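Mandelate racemase / muconate lactonizing enzyme, C-terminal domain protein (Pseudovibrio sp. JE062, PDB 4JHM) is of unassigned function but belongs to the enolase superfamily, in which a capping domain closes over the active site of a modified TIM barrel. Local coordinates at residues 4-9 with 42-47; 60-65 with 368-373; 132-137 with 318-323; 192-197 with 218-223; 259-264 with 287-292. All blocks are in the same frame, centred on the assembly; numbering follows the deposited sequence.

Contact 1 (4-9 with 42-47); sequences EDCRIS and LFTEDG
Leu42 meets Ile8 through aliphatic carbon, its CB lying 4.1 Å from CD1 of Ile8, where the two side chains slant across one another. Leu42 also packs against Ala110 and Ile114 of helix 100-119, so this end of the contact belongs to the interior. At Phe43 the backbone takes over: Ser9 N donates to Phe43 O over 2.8 Å, approaching from above the carbonyl plane with a fairly straight N-H...O angle of 166°. The Phe43 ring leads off along strand 8-16 towards Arg10 and Glu12. Thr44 turns its methyl, CG2, to Cys6 SG at 4.0 Å, while its CA sends a C-H to Arg7 O at 3.2 Å; the hydroxyl OG1 bonds to Thr48 O. Glu45 N makes a weak bond to the same Arg7 O. Beyond it the Glu45 and Arg7 side chains run side by side in the same direction, with Glu45 CG 3.8 Å from Arg7 CB. A bend at chi3 (-74°) swings the Arg7 guanidinium round so that NH1 reaches Glu45 OE1 at 3.0 Å, on the lone pair away from OE2, with the two flat groups nearly perpendicular. Strands 8-16 and 34-44 of the capping-domain sheet thus meet here with apolar carbon inside and one salt bridge outside, which solvent would be expected to weaken.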
# COMPACT_ATOMS: atom_id res chain seq x y z
N GLU A 4 38.17 -33.63 -7.39
CA GLU A 4 37.75 -35.00 -6.97
C GLU A 4 37.90 -35.98 -8.13
O GLU A 4 38.28 -37.14 -7.93
CB GLU A 4 36.31 -34.99 -6.46
CG GLU A 4 35.85 -36.30 -5.83
CD GLU A 4 36.50 -36.58 -4.48
OE1 GLU A 4 35.79 -36.48 -3.45
OE2 GLU A 4 37.70 -36.90 -4.46
N ASP A 5 37.59 -35.51 -9.34
CA ASP A 5 37.73 -36.31 -10.56
C ASP A 5 36.61 -37.33 -10.72
O ASP A 5 36.69 -38.21 -11.58
CB ASP A 5 39.08 -37.04 -10.61
CG ASP A 5 40.25 -36.09 -10.60
OD1 ASP A 5 40.06 -34.90 -10.26
OD2 ASP A 5 41.37 -36.53 -10.93
N CYS A 6 35.57 -37.22 -9.90
CA CYS A 6 34.42 -38.11 -10.01
C CYS A 6 33.65 -37.71 -11.26
O CYS A 6 33.30 -36.54 -11.44
CB CYS A 6 33.52 -38.03 -8.78
SG CYS A 6 32.11 -39.16 -8.84
N ARG A 7 33.39 -38.68 -12.12
CA ARG A 7 32.83 -38.40 -13.43
C ARG A 7 31.63 -39.31 -13.71
O ARG A 7 31.57 -40.44 -13.23
CB ARG A 7 33.91 -38.61 -14.50
CG ARG A 7 33.50 -38.22 -15.91
CD ARG A 7 34.60 -38.51 -16.92
NE ARG A 7 35.71 -37.56 -16.83
CZ ARG A 7 36.89 -37.83 -16.28
NH1 ARG A 7 37.15 -39.02 -15.77
NH2 ARG A 7 37.83 -36.89 -16.26
N ILE A 8 30.68 -38.80 -14.49
CA ILE A 8 29.56 -39.62 -14.95
C ILE A 8 30.08 -40.57 -16.02
O ILE A 8 30.61 -40.15 -17.05
CB ILE A 8 28.43 -38.77 -15.54
CG1 ILE A 8 27.79 -37.89 -14.46
CG2 ILE A 8 27.37 -39.65 -16.18
CD1 ILE A 8 26.96 -38.66 -13.45
N SER A 9 29.92 -41.87 -15.77
CA SER A 9 30.46 -42.91 -16.64
C SER A 9 29.41 -43.38 -17.65
O SER A 9 29.74 -43.73 -18.79
CB SER A 9 30.94 -44.09 -15.78
OG SER A 9 31.09 -45.28 -16.53
N LEU A 42 22.35 -43.13 -12.74
CA LEU A 42 23.65 -42.60 -13.12
C LEU A 42 24.77 -43.52 -12.65
O LEU A 42 24.71 -44.06 -11.55
CB LEU A 42 23.86 -41.22 -12.51
CG LEU A 42 22.86 -40.12 -12.87
CD1 LEU A 42 23.10 -38.90 -12.00
CD2 LEU A 42 22.95 -39.76 -14.35
N PHE A 43 25.77 -43.70 -13.50
CA PHE A 43 26.95 -44.48 -13.16
C PHE A 43 28.18 -43.56 -13.09
O PHE A 43 28.17 -42.47 -13.66
CB PHE A 43 27.19 -45.57 -14.21
CG PHE A 43 26.15 -46.66 -14.21
CD1 PHE A 43 26.26 -47.74 -13.35
CD2 PHE A 43 25.09 -46.62 -15.10
CE1 PHE A 43 25.31 -48.75 -13.36
CE2 PHE A 43 24.15 -47.63 -15.12
CZ PHE A 43 24.26 -48.70 -14.25
N THR A 44 29.23 -44.02 -12.41
CA THR A 44 30.46 -43.24 -12.27
C THR A 44 31.70 -44.07 -12.64
O THR A 44 31.59 -45.19 -13.13
CB THR A 44 30.62 -42.72 -10.83
OG1 THR A 44 30.53 -43.81 -9.91
CG2 THR A 44 29.54 -41.70 -10.51
N GLU A 45 32.87 -43.49 -12.43
CA GLU A 45 34.13 -44.15 -12.75
C GLU A 45 34.42 -45.31 -11.80
O GLU A 45 35.02 -46.31 -12.20
CB GLU A 45 35.29 -43.16 -12.71
CG GLU A 45 35.27 -42.12 -13.83
CD GLU A 45 35.69 -42.67 -15.18
OE1 GLU A 45 36.44 -41.98 -15.90
OE2 GLU A 45 35.27 -43.80 -15.53
N ASP A 46 34.00 -45.18 -10.54
CA ASP A 46 34.30 -46.18 -9.53
C ASP A 46 33.13 -47.12 -9.25
O ASP A 46 33.12 -47.84 -8.25
CB ASP A 46 34.76 -45.51 -8.23
CG ASP A 46 33.72 -44.56 -7.66
OD1 ASP A 46 32.79 -44.17 -8.41
OD2 ASP A 46 33.83 -44.20 -6.48
N GLY A 47 32.15 -47.12 -10.15
CA GLY A 47 31.01 -48.03 -10.04
C GLY A 47 29.92 -47.53 -9.11
O GLY A 47 28.91 -48.21 -8.91

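Contact 2 (60-65 with 368-373); sequences NFFDRC and ASFASY
Aromatic and apolar contacts dominate, with Phe62 and Phe370 at their centre. The two rings are nearly parallel, 21° between planes, but slid so far apart that they barely overlap, their centroids separated by 5.6 Å. It is Phe62 CB that makes the closer approach, 3.4 Å from Phe370 CZ. CG of Phe370 sits between its backbone N and carbonyl carbon (chi1 53°), which points the ring at the 60-65 loop. The rim of that ring also receives Arg64 CG, 4.1 Å from Phe370 CE1. Segment 368-373 runs into strand 369-376, an edge strand of the antiparallel sheet within this chain, paired with strand 8-16; the end of the chain thereby returns to the N-terminal capping domain. Polar groups mostly meet carbon here. Asp63 O lies in the plane of the Phe370 ring at its edge, 3.7 Å from CE1. The extended Arg64 chain carries its guanidinium past the ring, so that Phe370 CD1 comes over one face of it and NH2 lies 3.8 Å from Ala371 CB. A weak capping bond runs from Cys65 N to Asp63 OD1 ahead of helix 65-73, while Ser56 of strand 50-58 holds OD2. Towards a neighbouring subunit, Arg64 packs on its Glu68.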
# COMPACT_ATOMS: atom_id res chain seq x y z
N ASN A 60 -5.08 -42.70 -21.67
CA ASN A 60 -4.94 -43.55 -22.86
C ASN A 60 -3.69 -44.44 -22.84
O ASN A 60 -3.80 -45.66 -22.96
CB ASN A 60 -4.95 -42.69 -24.12
CG ASN A 60 -6.09 -41.70 -24.14
OD1 ASN A 60 -7.23 -42.04 -23.84
ND2 ASN A 60 -5.79 -40.45 -24.48
N PHE A 61 -2.52 -43.84 -22.71
CA PHE A 61 -1.28 -44.60 -22.74
C PHE A 61 -0.35 -44.19 -21.60
O PHE A 61 -0.47 -43.10 -21.06
CB PHE A 61 -0.54 -44.41 -24.06
CG PHE A 61 -1.40 -44.62 -25.28
CD1 PHE A 61 -1.72 -45.90 -25.70
CD2 PHE A 61 -1.86 -43.54 -26.01
CE1 PHE A 61 -2.51 -46.09 -26.82
CE2 PHE A 61 -2.65 -43.72 -27.13
CZ PHE A 61 -2.98 -45.00 -27.54
N PHE A 62 0.57 -45.08 -21.24
CA PHE A 62 1.67 -44.71 -20.35
C PHE A 62 2.53 -43.66 -21.05
O PHE A 62 2.50 -43.54 -22.28
CB PHE A 62 2.51 -45.92 -19.98
CG PHE A 62 1.75 -46.95 -19.18
CD1 PHE A 62 1.29 -46.65 -17.90
CD2 PHE A 62 1.50 -48.21 -19.71
CE1 PHE A 62 0.59 -47.59 -17.17
CE2 PHE A 62 0.80 -49.15 -18.97
CZ PHE A 62 0.34 -48.84 -17.70
N ASP A 63 3.30 -42.92 -20.27
CA ASP A 63 3.91 -41.68 -20.74
C ASP A 63 5.36 -41.85 -21.20
O ASP A 63 6.20 -42.34 -20.45
CB ASP A 63 3.85 -40.65 -19.62
CG ASP A 63 4.30 -39.28 -20.06
OD1 ASP A 63 3.87 -38.82 -21.14
OD2 ASP A 63 5.07 -38.65 -19.31
N ARG A 64 5.64 -41.43 -22.43
CA ARG A 64 7.03 -41.31 -22.90
C ARG A 64 7.47 -39.84 -22.98
O ARG A 64 8.60 -39.55 -23.39
CB ARG A 64 7.18 -41.96 -24.27
CG ARG A 64 6.76 -43.42 -24.36
CD ARG A 64 6.92 -43.93 -25.79
NE ARG A 64 6.16 -45.15 -26.02
CZ ARG A 64 6.69 -46.36 -26.21
NH1 ARG A 64 5.90 -47.40 -26.41
NH2 ARG A 64 8.01 -46.53 -26.20
N CYS A 65 6.59 -38.92 -22.59
CA CYS A 65 6.89 -37.48 -22.62
C CYS A 65 8.13 -37.13 -21.80
O CYS A 65 9.03 -36.45 -22.29
CB CYS A 65 5.70 -36.68 -22.07
SG CYS A 65 5.96 -34.89 -22.06
N ALA A 368 9.22 -54.26 -16.40
CA ALA A 368 8.08 -53.33 -16.47
C ALA A 368 8.34 -52.17 -17.42
O ALA A 368 7.44 -51.37 -17.68
CB ALA A 368 7.75 -52.81 -15.08
N SER A 369 9.56 -52.08 -17.93
CA SER A 369 9.98 -50.92 -18.70
C SER A 369 9.54 -51.00 -20.16
O SER A 369 10.06 -51.81 -20.93
CB SER A 369 11.50 -50.77 -18.62
OG SER A 369 11.94 -49.59 -19.27
N PHE A 370 8.59 -50.15 -20.54
CA PHE A 370 8.11 -50.09 -21.92
C PHE A 370 8.98 -49.16 -22.78
O PHE A 370 8.77 -49.06 -23.99
CB PHE A 370 6.64 -49.63 -21.97
CG PHE A 370 6.38 -48.35 -21.23
CD1 PHE A 370 6.58 -47.13 -21.85
CD2 PHE A 370 5.96 -48.37 -19.92
CE1 PHE A 370 6.35 -45.94 -21.17
CE2 PHE A 370 5.72 -47.19 -19.23
CZ PHE A 370 5.92 -45.98 -19.86
N ALA A 371 9.94 -48.49 -22.15
CA ALA A 371 10.89 -47.64 -22.86
C ALA A 371 12.17 -47.45 -22.05
O ALA A 371 12.12 -47.26 -20.84
CB ALA A 371 10.27 -46.29 -23.17
N SER A 372 13.32 -47.50 -22.73
CA SER A 372 14.59 -47.29 -22.06
C SER A 372 15.69 -46.84 -23.03
O SER A 372 15.66 -47.18 -24.21
CB SER A 372 15.04 -48.56 -21.34
OG SER A 372 15.37 -49.57 -22.28
N TYR A 373 16.64 -46.08 -22.50
CA TYR A 373 17.82 -45.68 -23.27
C TYR A 373 19.08 -45.98 -22.47
O TYR A 373 19.01 -46.30 -21.28
CB TYR A 373 17.77 -44.19 -23.61
CG TYR A 373 16.67 -43.82 -24.57
CD1 TYR A 373 16.65 -44.31 -25.87
CD2 TYR A 373 15.65 -42.96 -24.19
CE1 TYR A 373 15.65 -43.98 -26.75
CE2 TYR A 373 14.64 -42.61 -25.07
CZ TYR A 373 14.64 -43.12 -26.35
OH TYR A 373 13.64 -42.79 -27.23

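Contact 3 (132-137 with 318-323); sequences TKIKSY and DNCNFF
Ile134 and Phe323 cross at about a right angle in the densely filled half of this contact, CG2 of the isoleucine lying 4.1 Å from CB of the phenylalanine. The other branch of Ile134, extended with CG1 opposite the backbone N (chi1 173°), carries CD1 to within 4.2 Å of Cys320 SG and lays it against the backbone of Phe322. Two backbone bonds clamp the chains in parallel register: Phe323 N gives to Lys135 O at 3.0 Å, in the carbonyl plane on a lone pair, and Tyr137 N gives to Phe323 O at 3.2 Å. Beside them Phe322 CB meets the edge of the Tyr137 ring, 3.4 Å from CD2, and Ser136 CB approaches the Phe323 ring in its plane. The solvent side is looser: Lys135 touches Phe322 CD1 with its CB, at 3.8 Å, before its chain bends away to a weak bond with Tyr347 OH. Through this pairing the first strand of the barrel, 133-139, joins the last, 323-326, and closes the ring of strands. Helix 304-316 covers Ile134 and Phe323 with Leu311, while Val348 of strand 347-349, which pairs antiparallel with 133-139, packs against both of them.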
# COMPACT_ATOMS: atom_id res chain seq x y z
N THR A 132 14.67 -38.46 12.64
CA THR A 132 14.90 -39.66 11.86
C THR A 132 13.56 -40.29 11.46
O THR A 132 13.52 -41.29 10.74
CB THR A 132 15.79 -40.65 12.64
OG1 THR A 132 16.48 -41.51 11.73
CG2 THR A 132 14.96 -41.49 13.63
N LYS A 133 12.47 -39.68 11.92
CA LYS A 133 11.12 -40.13 11.59
C LYS A 133 10.14 -38.96 11.61
O LYS A 133 10.47 -37.89 12.11
CB LYS A 133 10.66 -41.20 12.57
CG LYS A 133 10.46 -40.70 14.00
CD LYS A 133 9.88 -41.79 14.89
CE LYS A 133 9.70 -41.31 16.32
NZ LYS A 133 9.31 -42.42 17.23
N ILE A 134 8.94 -39.17 11.08
CA ILE A 134 7.94 -38.10 11.03
C ILE A 134 6.50 -38.61 10.83
O ILE A 134 6.29 -39.64 10.19
CB ILE A 134 8.26 -37.11 9.90
CG1 ILE A 134 7.14 -36.08 9.73
CG2 ILE A 134 8.47 -37.86 8.59
CD1 ILE A 134 7.36 -35.13 8.58
N LYS A 135 5.53 -37.89 11.38
CA LYS A 135 4.11 -38.23 11.22
C LYS A 135 3.73 -38.26 9.75
O LYS A 135 4.00 -37.30 9.02
CB LYS A 135 3.22 -37.20 11.92
CG LYS A 135 3.17 -37.32 13.43
CD LYS A 135 1.97 -38.13 13.88
CE LYS A 135 2.18 -38.70 15.27
NZ LYS A 135 2.51 -37.64 16.26
N SER A 136 3.08 -39.33 9.32
CA SER A 136 2.56 -39.42 7.96
C SER A 136 1.04 -39.26 7.96
O SER A 136 0.39 -39.39 8.99
CB SER A 136 2.92 -40.76 7.33
OG SER A 136 2.37 -41.84 8.07
N TYR A 137 0.48 -38.98 6.79
CA TYR A 137 -0.96 -39.09 6.59
C TYR A 137 -1.25 -40.00 5.41
O TYR A 137 -0.50 -40.04 4.43
CB TYR A 137 -1.61 -37.71 6.39
CG TYR A 137 -1.15 -36.96 5.16
CD1 TYR A 137 -1.73 -37.19 3.92
CD2 TYR A 137 -0.15 -36.00 5.25
CE1 TYR A 137 -1.32 -36.49 2.80
CE2 TYR A 137 0.27 -35.30 4.13
CZ TYR A 137 -0.31 -35.55 2.91
OH TYR A 137 0.11 -34.86 1.80
N ASP A 318 12.94 -28.90 10.33
CA ASP A 318 11.85 -29.06 11.28
C ASP A 318 10.52 -28.55 10.73
O ASP A 318 9.46 -29.05 11.11
CB ASP A 318 12.16 -28.30 12.57
CG ASP A 318 13.25 -28.95 13.38
OD1 ASP A 318 13.13 -30.16 13.66
OD2 ASP A 318 14.22 -28.25 13.75
N ASN A 319 10.58 -27.57 9.83
CA ASN A 319 9.37 -26.93 9.32
C ASN A 319 8.64 -27.77 8.28
O ASN A 319 8.74 -27.53 7.08
CB ASN A 319 9.69 -25.53 8.78
CG ASN A 319 10.80 -25.53 7.73
OD1 ASN A 319 11.65 -26.41 7.70
ND2 ASN A 319 10.79 -24.51 6.88
N CYS A 320 7.91 -28.77 8.77
CA CYS A 320 7.07 -29.65 7.96
C CYS A 320 6.50 -30.65 8.96
O CYS A 320 7.24 -31.19 9.76
CB CYS A 320 7.86 -30.37 6.87
SG CYS A 320 6.99 -31.74 6.05
N ASN A 321 5.19 -30.89 8.90
CA ASN A 321 4.53 -31.75 9.89
C ASN A 321 4.30 -33.17 9.42
O ASN A 321 4.25 -34.08 10.25
CB ASN A 321 3.17 -31.17 10.29
CG ASN A 321 3.28 -29.83 10.99
OD1 ASN A 321 4.18 -29.61 11.79
ND2 ASN A 321 2.35 -28.94 10.71
N PHE A 322 4.13 -33.38 8.12
CA PHE A 322 3.77 -34.71 7.63
C PHE A 322 4.54 -35.20 6.41
O PHE A 322 5.16 -34.43 5.68
CB PHE A 322 2.28 -34.76 7.30
CG PHE A 322 1.38 -34.44 8.45
CD1 PHE A 322 1.07 -35.41 9.39
CD2 PHE A 322 0.83 -33.17 8.59
CE1 PHE A 322 0.24 -35.12 10.46
CE2 PHE A 322 -0.01 -32.88 9.65
CZ PHE A 322 -0.30 -33.85 10.59
N PHE A 323 4.49 -36.51 6.21
CA PHE A 323 4.98 -37.18 5.02
C PHE A 323 3.78 -37.80 4.35
O PHE A 323 3.07 -38.61 4.96
CB PHE A 323 6.00 -38.27 5.39
CG PHE A 323 6.22 -39.29 4.31
CD1 PHE A 323 5.43 -40.42 4.25
CD2 PHE A 323 7.22 -39.13 3.38
CE1 PHE A 323 5.64 -41.38 3.27
CE2 PHE A 323 7.43 -40.07 2.39
CZ PHE A 323 6.64 -41.20 2.33

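Contact 4 (192-197 with 218-223); sequences RFMLDT and WEWLEA
Met194, modelled as selenomethionine, reaches along Glu219 and over Trp220. Its CB lies 3.6 Å from Trp220 O, and CG stands above the indole of Trp220 while also touching Glu219 CB at 3.5 Å. SE sits above the six-membered ring of Trp220 at a distance, a Met-aromatic contact. Bends at chi2 (97°) and chi3 (123°) bring Met194 CE down onto that ring, 3.4 Å from Trp220 CH2, in a CH-pi contact. On the other face of the sheet Phe193 CB rests over the centre of the Trp218 six-membered ring; the indole NE1 is hydrogen-bonded to Glu183. At the N-terminal end of the strands, Glu219 OE1 takes both NH2 (2.8 Å) and, weakly, NE of Arg192, the guanidinium and carboxylate planes 78° apart. Between the strands Leu195 is gripped twice, its N giving to Trp220 O and its O accepting from Glu222 N at 2.8 Å. Asp196 and Glu222 bring their carboxylates together at the C-terminal ends; Glu222 is paired with Lys165, and Asp196 OD1 accepts from Ala198 N. Strand 192-196, helix 203-215 and strand 220-222 form a beta-alpha-beta unit of the barrel, and the paired acids occupy positions consistent with the metal-ligand sites of enolase-superfamily relatives.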
# COMPACT_ATOMS: atom_id res chain seq x y z
N ARG A 192 -6.73 -36.40 12.32
CA ARG A 192 -6.63 -35.13 11.61
C ARG A 192 -7.03 -35.31 10.15
O ARG A 192 -6.48 -36.17 9.47
CB ARG A 192 -5.20 -34.59 11.68
CG ARG A 192 -4.66 -34.35 13.08
CD ARG A 192 -5.49 -33.32 13.83
NE ARG A 192 -5.66 -32.09 13.05
CZ ARG A 192 -6.56 -31.15 13.32
NH1 ARG A 192 -7.39 -31.28 14.34
NH2 ARG A 192 -6.63 -30.08 12.55
N PHE A 193 -7.97 -34.51 9.67
CA PHE A 193 -8.48 -34.65 8.30
C PHE A 193 -8.12 -33.46 7.41
O PHE A 193 -8.16 -32.31 7.84
CB PHE A 193 -10.00 -34.83 8.31
CG PHE A 193 -10.45 -36.20 8.74
CD1 PHE A 193 -10.49 -37.25 7.84
CD2 PHE A 193 -10.84 -36.43 10.05
CE1 PHE A 193 -10.91 -38.51 8.24
CE2 PHE A 193 -11.27 -37.68 10.45
CZ PHE A 193 -11.31 -38.72 9.55
N MSE A 194 -7.77 -33.77 6.16
CA MSE A 194 -7.44 -32.77 5.16
C MSE A 194 -8.23 -33.06 3.91
O MSE A 194 -8.73 -34.17 3.73
CB MSE A 194 -5.95 -32.80 4.79
CG MSE A 194 -5.05 -32.46 5.96
SE MSE A 194 -4.38 -34.11 6.83
CE MSE A 194 -2.45 -33.77 6.65
N LEU A 195 -8.35 -32.06 3.04
CA LEU A 195 -9.13 -32.18 1.82
C LEU A 195 -8.38 -31.58 0.64
O LEU A 195 -7.89 -30.45 0.72
CB LEU A 195 -10.46 -31.45 2.01
CG LEU A 195 -11.49 -31.61 0.90
CD1 LEU A 195 -11.91 -33.07 0.77
CD2 LEU A 195 -12.70 -30.73 1.19
N ASP A 196 -8.29 -32.34 -0.45
CA ASP A 196 -7.68 -31.85 -1.69
C ASP A 196 -8.73 -31.72 -2.79
O ASP A 196 -9.29 -32.72 -3.25
CB ASP A 196 -6.55 -32.78 -2.14
CG ASP A 196 -5.88 -32.32 -3.43
OD1 ASP A 196 -6.38 -31.37 -4.06
OD2 ASP A 196 -4.85 -32.91 -3.83
N THR A 197 -9.02 -30.49 -3.21
CA THR A 197 -10.03 -30.24 -4.24
C THR A 197 -9.39 -29.88 -5.59
O THR A 197 -10.04 -29.31 -6.47
CB THR A 197 -11.02 -29.13 -3.82
OG1 THR A 197 -10.30 -27.92 -3.58
CG2 THR A 197 -11.78 -29.53 -2.56
N TRP A 218 -10.64 -29.01 10.96
CA TRP A 218 -9.89 -29.83 10.01
C TRP A 218 -8.52 -29.21 9.78
O TRP A 218 -8.30 -28.04 10.08
CB TRP A 218 -10.63 -29.98 8.69
CG TRP A 218 -11.74 -30.95 8.76
CD1 TRP A 218 -12.58 -31.15 9.81
CD2 TRP A 218 -12.17 -31.85 7.73
NE1 TRP A 218 -13.50 -32.13 9.51
CE2 TRP A 218 -13.26 -32.57 8.23
CE3 TRP A 218 -11.72 -32.12 6.43
CZ2 TRP A 218 -13.92 -33.55 7.48
CZ3 TRP A 218 -12.37 -33.08 5.69
CH2 TRP A 218 -13.46 -33.78 6.22
N GLU A 219 -7.61 -30.00 9.22
CA GLU A 219 -6.19 -29.68 9.23
C GLU A 219 -5.81 -28.67 8.16
O GLU A 219 -5.27 -27.61 8.47
CB GLU A 219 -5.38 -30.98 9.09
CG GLU A 219 -3.87 -30.79 9.07
CD GLU A 219 -3.32 -30.30 10.39
OE1 GLU A 219 -4.12 -30.05 11.32
OE2 GLU A 219 -2.08 -30.17 10.50
N TRP A 220 -6.08 -28.99 6.89
CA TRP A 220 -5.84 -28.03 5.82
C TRP A 220 -6.66 -28.30 4.56
O TRP A 220 -7.03 -29.43 4.27
CB TRP A 220 -4.34 -27.94 5.48
CG TRP A 220 -3.78 -29.03 4.62
CD1 TRP A 220 -4.23 -29.44 3.40
CD2 TRP A 220 -2.62 -29.81 4.89
NE1 TRP A 220 -3.44 -30.44 2.90
CE2 TRP A 220 -2.44 -30.69 3.80
CE3 TRP A 220 -1.71 -29.87 5.96
CZ2 TRP A 220 -1.40 -31.61 3.75
CZ3 TRP A 220 -0.68 -30.79 5.90
CH2 TRP A 220 -0.53 -31.64 4.81
N LEU A 221 -6.94 -27.22 3.83
CA LEU A 221 -7.58 -27.29 2.53
C LEU A 221 -6.52 -27.11 1.46
O LEU A 221 -5.90 -26.05 1.36
CB LEU A 221 -8.64 -26.20 2.38
CG LEU A 221 -9.24 -26.03 0.98
CD1 LEU A 221 -9.73 -27.36 0.44
CD2 LEU A 221 -10.36 -25.00 0.96
N GLU A 222 -6.30 -28.15 0.66
CA GLU A 222 -5.26 -28.13 -0.35
C GLU A 222 -5.83 -27.85 -1.73
O GLU A 222 -6.78 -28.51 -2.16
CB GLU A 222 -4.49 -29.46 -0.34
CG GLU A 222 -3.65 -29.72 -1.58
CD GLU A 222 -2.83 -30.99 -1.49
OE1 GLU A 222 -2.39 -31.35 -0.37
OE2 GLU A 222 -2.61 -31.62 -2.55
N ALA A 223 -5.26 -26.88 -2.43
CA ALA A 223 -5.64 -26.60 -3.81
C ALA A 223 -7.13 -26.28 -3.93
O ALA A 223 -7.87 -26.98 -4.60
CB ALA A 223 -5.30 -27.80 -4.69

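Contact 5 (259-264 with 287-292); sequences HALSTG and AIAAGH
Two helix ends, those of 254-262 and 279-291 in the barrel domain, come together where Leu261 settles on His292. CB of Leu261 lies 3.6 Å from the centroid of the imidazole and only 10° from its normal, a CH-pi contact over the middle of one face. Leu261 CD1 reaches along the same ring to His292 CD2, at 3.7 Å, and onward to Ala289 CA at 3.9 Å. With CG opposite its carbonyl carbon (chi1 -79°), His292 turns its ring back against the leucine. Helix 254-262 finishes here in a Schellman motif: Gly264, with positive phi, gives its N to Leu261 O, and Met265 N reaches back to Ala260 O. Ser262 OG stands at the edge of the His292 ring, 3.4 Å from CE1, and is bonded to Thr258 O one helical turn earlier. The contact also borders neighbouring subunits: His292 packs on Thr258 of a second copy, and Lys231 of a further copy bonds to Ser262 O.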
# COMPACT_ATOMS: atom_id res chain seq x y z
N HIS A 259 7.49 -14.96 -3.48
CA HIS A 259 6.44 -13.97 -3.70
C HIS A 259 5.12 -14.37 -3.02
O HIS A 259 4.44 -13.52 -2.43
CB HIS A 259 6.21 -13.81 -5.20
CG HIS A 259 5.16 -12.80 -5.53
ND1 HIS A 259 3.84 -13.13 -5.71
CD2 HIS A 259 5.24 -11.46 -5.71
CE1 HIS A 259 3.15 -12.04 -5.99
NE2 HIS A 259 3.98 -11.01 -6.00
N ALA A 260 4.76 -15.65 -3.13
CA ALA A 260 3.50 -16.15 -2.58
C ALA A 260 3.45 -15.94 -1.07
O ALA A 260 2.47 -15.42 -0.53
CB ALA A 260 3.33 -17.62 -2.91
N LEU A 261 4.50 -16.36 -0.38
CA LEU A 261 4.58 -16.16 1.05
C LEU A 261 4.60 -14.67 1.37
O LEU A 261 3.92 -14.21 2.29
CB LEU A 261 5.82 -16.87 1.61
CG LEU A 261 5.80 -18.39 1.45
CD1 LEU A 261 7.09 -19.01 1.98
CD2 LEU A 261 4.60 -18.98 2.17
N SER A 262 5.37 -13.90 0.60
CA SER A 262 5.49 -12.46 0.80
C SER A 262 4.17 -11.70 0.68
O SER A 262 4.01 -10.65 1.29
CB SER A 262 6.50 -11.86 -0.18
OG SER A 262 7.83 -12.11 0.24
N THR A 263 3.24 -12.23 -0.11
CA THR A 263 1.98 -11.55 -0.35
C THR A 263 0.80 -12.24 0.32
O THR A 263 -0.36 -11.87 0.09
CB THR A 263 1.71 -11.41 -1.87
OG1 THR A 263 1.72 -12.71 -2.48
CG2 THR A 263 2.77 -10.55 -2.52
N GLY A 264 1.08 -13.25 1.15
CA GLY A 264 0.05 -13.91 1.93
C GLY A 264 -0.89 -14.81 1.14
O GLY A 264 -2.08 -14.90 1.45
N ALA A 287 14.21 -23.68 3.51
CA ALA A 287 14.89 -22.54 4.09
C ALA A 287 14.08 -21.27 3.88
O ALA A 287 14.00 -20.42 4.76
CB ALA A 287 16.28 -22.39 3.48
N ILE A 288 13.48 -21.15 2.70
CA ILE A 288 12.70 -19.97 2.36
C ILE A 288 11.44 -19.88 3.21
O ILE A 288 11.11 -18.81 3.73
CB ILE A 288 12.36 -19.95 0.86
CG1 ILE A 288 13.66 -19.77 0.05
CG2 ILE A 288 11.39 -18.83 0.54
CD1 ILE A 288 13.49 -19.96 -1.44
N ALA A 289 10.74 -21.00 3.37
CA ALA A 289 9.58 -21.06 4.25
C ALA A 289 9.99 -20.71 5.67
O ALA A 289 9.33 -19.92 6.34
CB ALA A 289 8.95 -22.43 4.22
N ALA A 290 11.09 -21.30 6.12
CA ALA A 290 11.62 -21.00 7.45
C ALA A 290 11.62 -19.49 7.69
O ALA A 290 11.03 -19.01 8.65
CB ALA A 290 13.03 -21.57 7.58
N GLY A 291 12.28 -18.76 6.81
CA GLY A 291 12.38 -17.30 6.92
C GLY A 291 11.03 -16.61 6.91
O GLY A 291 10.91 -15.46 7.34
N HIS A 292 10.01 -17.30 6.42
CA HIS A 292 8.64 -16.78 6.45
C HIS A 292 7.83 -17.39 7.59
O HIS A 292 6.62 -17.21 7.65
CB HIS A 292 7.95 -17.04 5.11
CG HIS A 292 8.34 -16.08 4.03
ND1 HIS A 292 7.79 -14.82 3.91
CD2 HIS A 292 9.22 -16.19 3.01
CE1 HIS A 292 8.32 -14.20 2.88
NE2 HIS A 292 9.20 -15.01 2.31

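The contacts divide between the two domains. Contacts 1 and 2 belong to the capping-domain sheet, where strands 8-16 and 369-376 are neighbours, yet their centres are about 27 Å apart. Contacts 3 and 4 share the barrel sheet and touch directly, centres about 16 Å apart: Tyr137 CD2 lies 3.5 Å from Met194 CE, and Phe322 packs on Glu219, so barrel closure and the 192-196/220-222 crossover meet over one cluster. Contact 5 lies on the helical outer layer, joined to contact 3 by Asn319 against Ala289 and Ala290. The acids of contact 4, at the likely active-site end of the barrel, are remote from contact 1, whose centre is about 44 Å from that of contact 4.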